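Local coordinates for protein thymidylate synthase (Enterobacteria phage T4, PDB 1TIS) that catalyses the reductive methylation of dUMP to dTMP with methylenetetrahydrofolate as the one-carbon donor, a step of dTTP biosynthesis, at residues G25-T39 with G207-M220. Residues are numbered along the deposited sequence; the frame is centred on the assembly and turned at random.
Sequences GTIALFGSKLRWDLT and GDLIFSGGNTHIYM
L29 N bonds T216 O at 2.8 Å, and I27 O takes the N-H of I218 in a nearly straight bond (169°). These bonds pair strand 26-30 antiparallel with strand 216-219. Strand 33-37 pairs likewise with strand 207-213, where L209 N gives a 2.7 Å bond to W36 O. L38 N closes that end on G207 O.

Between the two pairings both chains bend. G213 N reaches S32 O at 2.8 Å, above the carbonyl plane. G214 O accepts from G31 N and, weakly placed in a tight turn, T216 N, which come from opposite faces of its plane; N215 centres this inverse gamma turn. S32 OG, anti to its carbonyl carbon (chi1 -36°), is turned to share a 3.1 Å hydrogen bond with T216 OG1.

K33 runs past S212. K33 NZ bonds S32 O of the second subunit, and K33 NZ of that subunit bonds S32 O here. The D37 and D208 carboxylates come close; R165, in a long, weak ion pair with D208, would probably ease their repulsion. On this face F30 sets its ring edge near N215 N.

On the other face, W36 puts its ring edge beside L209 and F211, with CZ3 3.8 Å from F211 CB. Just past the strand, L38 CD1 meets L209 CB at 3.5 Å. Helix 184-202 packs on W36, L38 and F211.

This is the long, bent beta pairing in the central sheet of the thymidylate synthase fold. F30, K33, I210 and N215 pack on the second subunit. H217, I218 and Y219 probably help bind dUMP, in a site shared between the subunits, as in relatives.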
loop_
_atom_site.group_PDB
_atom_site.type_symbol
_atom_site.label_atom_id
_atom_site.label_comp_id
_atom_site.label_asym_id
_atom_site.label_seq_id
_atom_site.Cartn_x
_atom_site.Cartn_y
_atom_site.Cartn_z
ATOM N N GLY A 25 3.547 -15.376 21.595
ATOM C CA GLY A 25 3.175 -14.004 21.863
ATOM C C GLY A 25 4.099 -13.097 21.044
ATOM O O GLY A 25 5.213 -13.494 20.663
ATOM N N THR A 26 3.687 -11.851 20.835
ATOM C CA THR A 26 4.425 -10.874 20.053
ATOM C C THR A 26 4.053 -9.531 20.686
ATOM O O THR A 26 3.004 -9.444 21.345
ATOM C CB THR A 26 3.937 -10.930 18.581
ATOM O OG1 THR A 26 3.857 -12.285 18.185
ATOM C CG2 THR A 26 4.896 -10.312 17.604
ATOM N N ILE A 27 4.874 -8.487 20.591
ATOM C CA ILE A 27 4.458 -7.117 20.930
ATOM C C ILE A 27 4.448 -6.540 19.505
ATOM O O ILE A 27 5.421 -6.793 18.762
ATOM C CB ILE A 27 5.524 -6.474 21.863
ATOM C CG1 ILE A 27 4.979 -6.579 23.277
ATOM C CG2 ILE A 27 5.843 -5.012 21.516
ATOM C CD1 ILE A 27 3.852 -5.582 23.664
ATOM N N ALA A 28 3.426 -5.821 19.026
ATOM C CA ALA A 28 3.374 -5.455 17.625
ATOM C C ALA A 28 2.538 -4.225 17.450
ATOM O O ALA A 28 1.709 -3.992 18.310
ATOM C CB ALA A 28 2.738 -6.555 16.828
ATOM N N LEU A 29 2.635 -3.428 16.386
ATOM C CA LEU A 29 1.883 -2.193 16.235
ATOM C C LEU A 29 1.531 -2.221 14.756
ATOM O O LEU A 29 2.381 -2.486 13.895
ATOM C CB LEU A 29 2.833 -1.015 16.619
ATOM C CG LEU A 29 2.561 0.518 16.589
ATOM C CD1 LEU A 29 1.745 1.031 17.766
ATOM C CD2 LEU A 29 3.904 1.205 16.703
ATOM N N PHE A 30 0.267 -1.977 14.429
ATOM C CA PHE A 30 -0.201 -1.930 13.028
ATOM C C PHE A 30 -0.193 -0.514 12.455
ATOM O O PHE A 30 -0.928 0.359 12.929
ATOM C CB PHE A 30 -1.644 -2.504 12.941
ATOM C CG PHE A 30 -2.369 -2.395 11.603
ATOM C CD1 PHE A 30 -1.953 -3.150 10.516
ATOM C CD2 PHE A 30 -3.464 -1.534 11.494
ATOM C CE1 PHE A 30 -2.632 -3.035 9.325
ATOM C CE2 PHE A 30 -4.139 -1.427 10.296
ATOM C CZ PHE A 30 -3.716 -2.182 9.217
ATOM N N GLY A 31 0.616 -0.225 11.470
ATOM C CA GLY A 31 0.536 1.074 10.865
ATOM C C GLY A 31 1.805 1.814 11.063
ATOM O O GLY A 31 1.798 2.745 11.826
ATOM N N SER A 32 2.925 1.512 10.435
ATOM C CA SER A 32 4.151 2.291 10.619
ATOM C C SER A 32 4.549 2.940 9.288
ATOM O O SER A 32 3.979 2.613 8.258
ATOM C CB SER A 32 5.221 1.338 11.127
ATOM O OG SER A 32 4.566 0.414 11.994
ATOM N N LYS A 33 5.488 3.869 9.207
ATOM C CA LYS A 33 5.997 4.468 7.980
ATOM C C LYS A 33 7.323 5.115 8.394
ATOM O O LYS A 33 7.476 5.537 9.545
ATOM C CB LYS A 33 4.998 5.489 7.467
ATOM C CG LYS A 33 5.518 6.479 6.436
ATOM C CD LYS A 33 4.369 7.091 5.625
ATOM C CE LYS A 33 3.868 5.978 4.707
ATOM N NZ LYS A 33 2.681 6.322 3.960
ATOM N N LEU A 34 8.357 5.142 7.581
ATOM C CA LEU A 34 9.608 5.802 7.947
ATOM C C LEU A 34 10.072 6.514 6.673
ATOM O O LEU A 34 9.468 6.213 5.638
ATOM C CB LEU A 34 10.652 4.776 8.346
ATOM C CG LEU A 34 10.372 3.727 9.412
ATOM C CD1 LEU A 34 11.582 2.828 9.476
ATOM C CD2 LEU A 34 10.134 4.331 10.787
ATOM N N ARG A 35 11.055 7.426 6.591
ATOM C CA ARG A 35 11.498 7.960 5.303
ATOM C C ARG A 35 13.007 8.058 5.342
ATOM O O ARG A 35 13.541 8.488 6.362
ATOM C CB ARG A 35 10.878 9.343 5.014
ATOM C CG ARG A 35 10.811 10.325 6.164
ATOM C CD ARG A 35 9.657 10.229 7.198
ATOM N NE ARG A 35 10.001 11.070 8.349
ATOM C CZ ARG A 35 9.777 10.706 9.627
ATOM N NH1 ARG A 35 9.108 9.585 9.944
ATOM N NH2 ARG A 35 10.203 11.494 10.627
ATOM N N TRP A 36 13.749 7.673 4.306
ATOM C CA TRP A 36 15.214 7.674 4.293
ATOM C C TRP A 36 15.742 8.538 3.178
ATOM O O TRP A 36 15.219 8.449 2.071
ATOM C CB TRP A 36 15.859 6.295 4.025
ATOM C CG TRP A 36 15.646 5.249 5.091
ATOM C CD1 TRP A 36 16.479 5.151 6.164
ATOM C CD2 TRP A 36 14.593 4.389 5.119
ATOM N NE1 TRP A 36 15.937 4.224 6.900
ATOM C CE2 TRP A 36 14.813 3.741 6.322
ATOM C CE3 TRP A 36 13.502 4.075 4.339
ATOM C CZ2 TRP A 36 13.920 2.763 6.748
ATOM C CZ3 TRP A 36 12.623 3.107 4.772
ATOM C CH2 TRP A 36 12.826 2.454 5.968
ATOM N N ASP A 37 16.777 9.337 3.403
ATOM C CA ASP A 37 17.362 10.118 2.322
ATOM C C ASP A 37 18.571 9.335 1.883
ATOM O O ASP A 37 19.552 9.295 2.625
ATOM C CB ASP A 37 17.844 11.505 2.765
ATOM C CG ASP A 37 16.796 12.590 2.598
ATOM O OD1 ASP A 37 16.590 13.012 1.447
ATOM O OD2 ASP A 37 16.213 13.002 3.611
ATOM N N LEU A 38 18.570 8.724 0.710
ATOM C CA LEU A 38 19.758 7.998 0.294
ATOM C C LEU A 38 20.911 8.937 -0.059
ATOM O O LEU A 38 22.071 8.505 -0.166
ATOM C CB LEU A 38 19.432 7.116 -0.893
ATOM C CG LEU A 38 18.588 5.889 -0.583
ATOM C CD1 LEU A 38 17.125 6.219 -0.382
ATOM C CD2 LEU A 38 18.674 4.978 -1.763
ATOM N N THR A 39 20.549 10.233 -0.227
ATOM C CA THR A 39 21.465 11.342 -0.497
ATOM C C THR A 39 22.413 11.500 0.682
ATOM O O THR A 39 23.604 11.780 0.515
ATOM C CB THR A 39 20.721 12.720 -0.707
ATOM O OG1 THR A 39 19.329 12.597 -0.365
ATOM C CG2 THR A 39 20.943 13.197 -2.133
ATOM N N GLY A 207 16.622 9.257 -4.641
ATOM C CA GLY A 207 16.075 10.211 -3.710
ATOM C C GLY A 207 15.698 9.616 -2.405
ATOM O O GLY A 207 16.564 9.145 -1.693
ATOM N N ASP A 208 14.443 9.602 -2.049
ATOM C CA ASP A 208 14.096 9.188 -0.709
ATOM C C ASP A 208 13.492 7.811 -0.737
ATOM O O ASP A 208 12.925 7.436 -1.778
ATOM C CB ASP A 208 13.084 10.131 -0.102
ATOM C CG ASP A 208 13.529 11.572 0.131
ATOM O OD1 ASP A 208 14.530 12.040 -0.435
ATOM O OD2 ASP A 208 12.835 12.236 0.896
ATOM N N LEU A 209 13.547 7.089 0.393
ATOM C CA LEU A 209 13.016 5.740 0.498
ATOM C C LEU A 209 11.976 5.762 1.588
ATOM O O LEU A 209 12.372 6.096 2.693
ATOM C CB LEU A 209 14.133 4.773 0.845
ATOM C CG LEU A 209 13.838 3.302 0.821
ATOM C CD1 LEU A 209 13.530 2.805 -0.585
ATOM C CD2 LEU A 209 15.058 2.590 1.389
ATOM N N ILE A 210 10.695 5.432 1.373
ATOM C CA ILE A 210 9.637 5.497 2.384
ATOM C C ILE A 210 9.066 4.124 2.554
ATOM O O ILE A 210 8.958 3.406 1.578
ATOM C CB ILE A 210 8.517 6.416 1.940
ATOM C CG1 ILE A 210 9.029 7.711 1.370
ATOM C CG2 ILE A 210 7.698 6.779 3.142
ATOM C CD1 ILE A 210 7.837 8.418 0.704
ATOM N N PHE A 211 8.610 3.709 3.711
ATOM C CA PHE A 211 8.151 2.337 3.920
ATOM C C PHE A 211 6.837 2.379 4.663
ATOM O O PHE A 211 6.841 2.997 5.742
ATOM C CB PHE A 211 9.190 1.545 4.752
ATOM C CG PHE A 211 8.655 0.451 5.670
ATOM C CD1 PHE A 211 8.199 -0.747 5.167
ATOM C CD2 PHE A 211 8.617 0.672 7.027
ATOM C CE1 PHE A 211 7.704 -1.718 6.018
ATOM C CE2 PHE A 211 8.122 -0.295 7.876
ATOM C CZ PHE A 211 7.665 -1.497 7.374
ATOM N N SER A 212 5.798 1.693 4.157
ATOM C CA SER A 212 4.535 1.700 4.857
ATOM C C SER A 212 4.357 0.344 5.501
ATOM O O SER A 212 4.588 -0.704 4.881
ATOM C CB SER A 212 3.451 1.998 3.872
ATOM O OG SER A 212 3.694 3.218 3.177
ATOM N N GLY A 213 3.933 0.309 6.747
ATOM C CA GLY A 213 3.859 -0.953 7.448
ATOM C C GLY A 213 2.441 -1.326 7.812
ATOM O O GLY A 213 1.559 -0.485 8.046
ATOM N N GLY A 214 2.302 -2.633 7.779
ATOM C CA GLY A 214 1.089 -3.229 8.233
ATOM C C GLY A 214 1.357 -3.780 9.622
ATOM O O GLY A 214 1.553 -3.032 10.593
ATOM N N ASN A 215 1.390 -5.085 9.792
ATOM C CA ASN A 215 1.688 -5.577 11.115
ATOM C C ASN A 215 3.175 -5.710 11.394
ATOM O O ASN A 215 3.805 -6.762 11.180
ATOM C CB ASN A 215 1.027 -6.889 11.280
ATOM C CG ASN A 215 0.881 -7.254 12.729
ATOM O OD1 ASN A 215 -0.223 -7.300 13.258
ATOM N ND2 ASN A 215 1.963 -7.545 13.428
ATOM N N THR A 216 3.706 -4.601 11.893
ATOM C CA THR A 216 5.076 -4.468 12.410
ATOM C C THR A 216 5.111 -5.148 13.793
ATOM O O THR A 216 4.431 -4.808 14.769
ATOM C CB THR A 216 5.421 -2.964 12.502
ATOM O OG1 THR A 216 5.493 -2.473 11.163
ATOM C CG2 THR A 216 6.724 -2.696 13.203
ATOM N N HIS A 217 5.922 -6.179 13.881
ATOM C CA HIS A 217 5.927 -6.959 15.068
ATOM C C HIS A 217 7.339 -7.371 15.459
ATOM O O HIS A 217 8.227 -7.496 14.595
ATOM C CB HIS A 217 4.994 -8.124 14.770
ATOM C CG HIS A 217 5.305 -9.120 13.644
ATOM N ND1 HIS A 217 6.419 -9.757 13.269
ATOM C CD2 HIS A 217 4.317 -9.581 12.813
ATOM C CE1 HIS A 217 6.146 -10.571 12.279
ATOM N NE2 HIS A 217 4.873 -10.444 12.019
ATOM N N ILE A 218 7.531 -7.589 16.758
ATOM C CA ILE A 218 8.765 -8.061 17.353
ATOM C C ILE A 218 8.309 -9.337 18.047
ATOM O O ILE A 218 7.297 -9.280 18.754
ATOM C CB ILE A 218 9.253 -7.064 18.385
ATOM C CG1 ILE A 218 9.498 -5.686 17.806
ATOM C CG2 ILE A 218 10.521 -7.652 18.971
ATOM C CD1 ILE A 218 9.889 -4.707 18.919
ATOM N N TYR A 219 8.999 -10.473 17.911
ATOM C CA TYR A 219 8.507 -11.734 18.507
ATOM C C TYR A 219 8.865 -11.788 19.975
ATOM O O TYR A 219 9.908 -11.224 20.334
ATOM C CB TYR A 219 9.117 -12.998 17.834
ATOM C CG TYR A 219 8.556 -13.315 16.441
ATOM C CD1 TYR A 219 7.214 -13.602 16.282
ATOM C CD2 TYR A 219 9.374 -13.258 15.331
ATOM C CE1 TYR A 219 6.686 -13.817 15.031
ATOM C CE2 TYR A 219 8.843 -13.477 14.080
ATOM C CZ TYR A 219 7.505 -13.747 13.933
ATOM O OH TYR A 219 6.974 -13.879 12.658
ATOM N N MET A 220 8.104 -12.470 20.834
ATOM C CA MET A 220 8.437 -12.518 22.254
ATOM C C MET A 220 9.632 -13.414 22.653
ATOM O O MET A 220 9.763 -13.884 23.791
ATOM C CB MET A 220 7.159 -12.926 22.999
ATOM C CG MET A 220 6.270 -11.703 23.347
ATOM S SD MET A 220 4.527 -11.992 23.842
ATOM C CE MET A 220 4.620 -13.052 25.264
#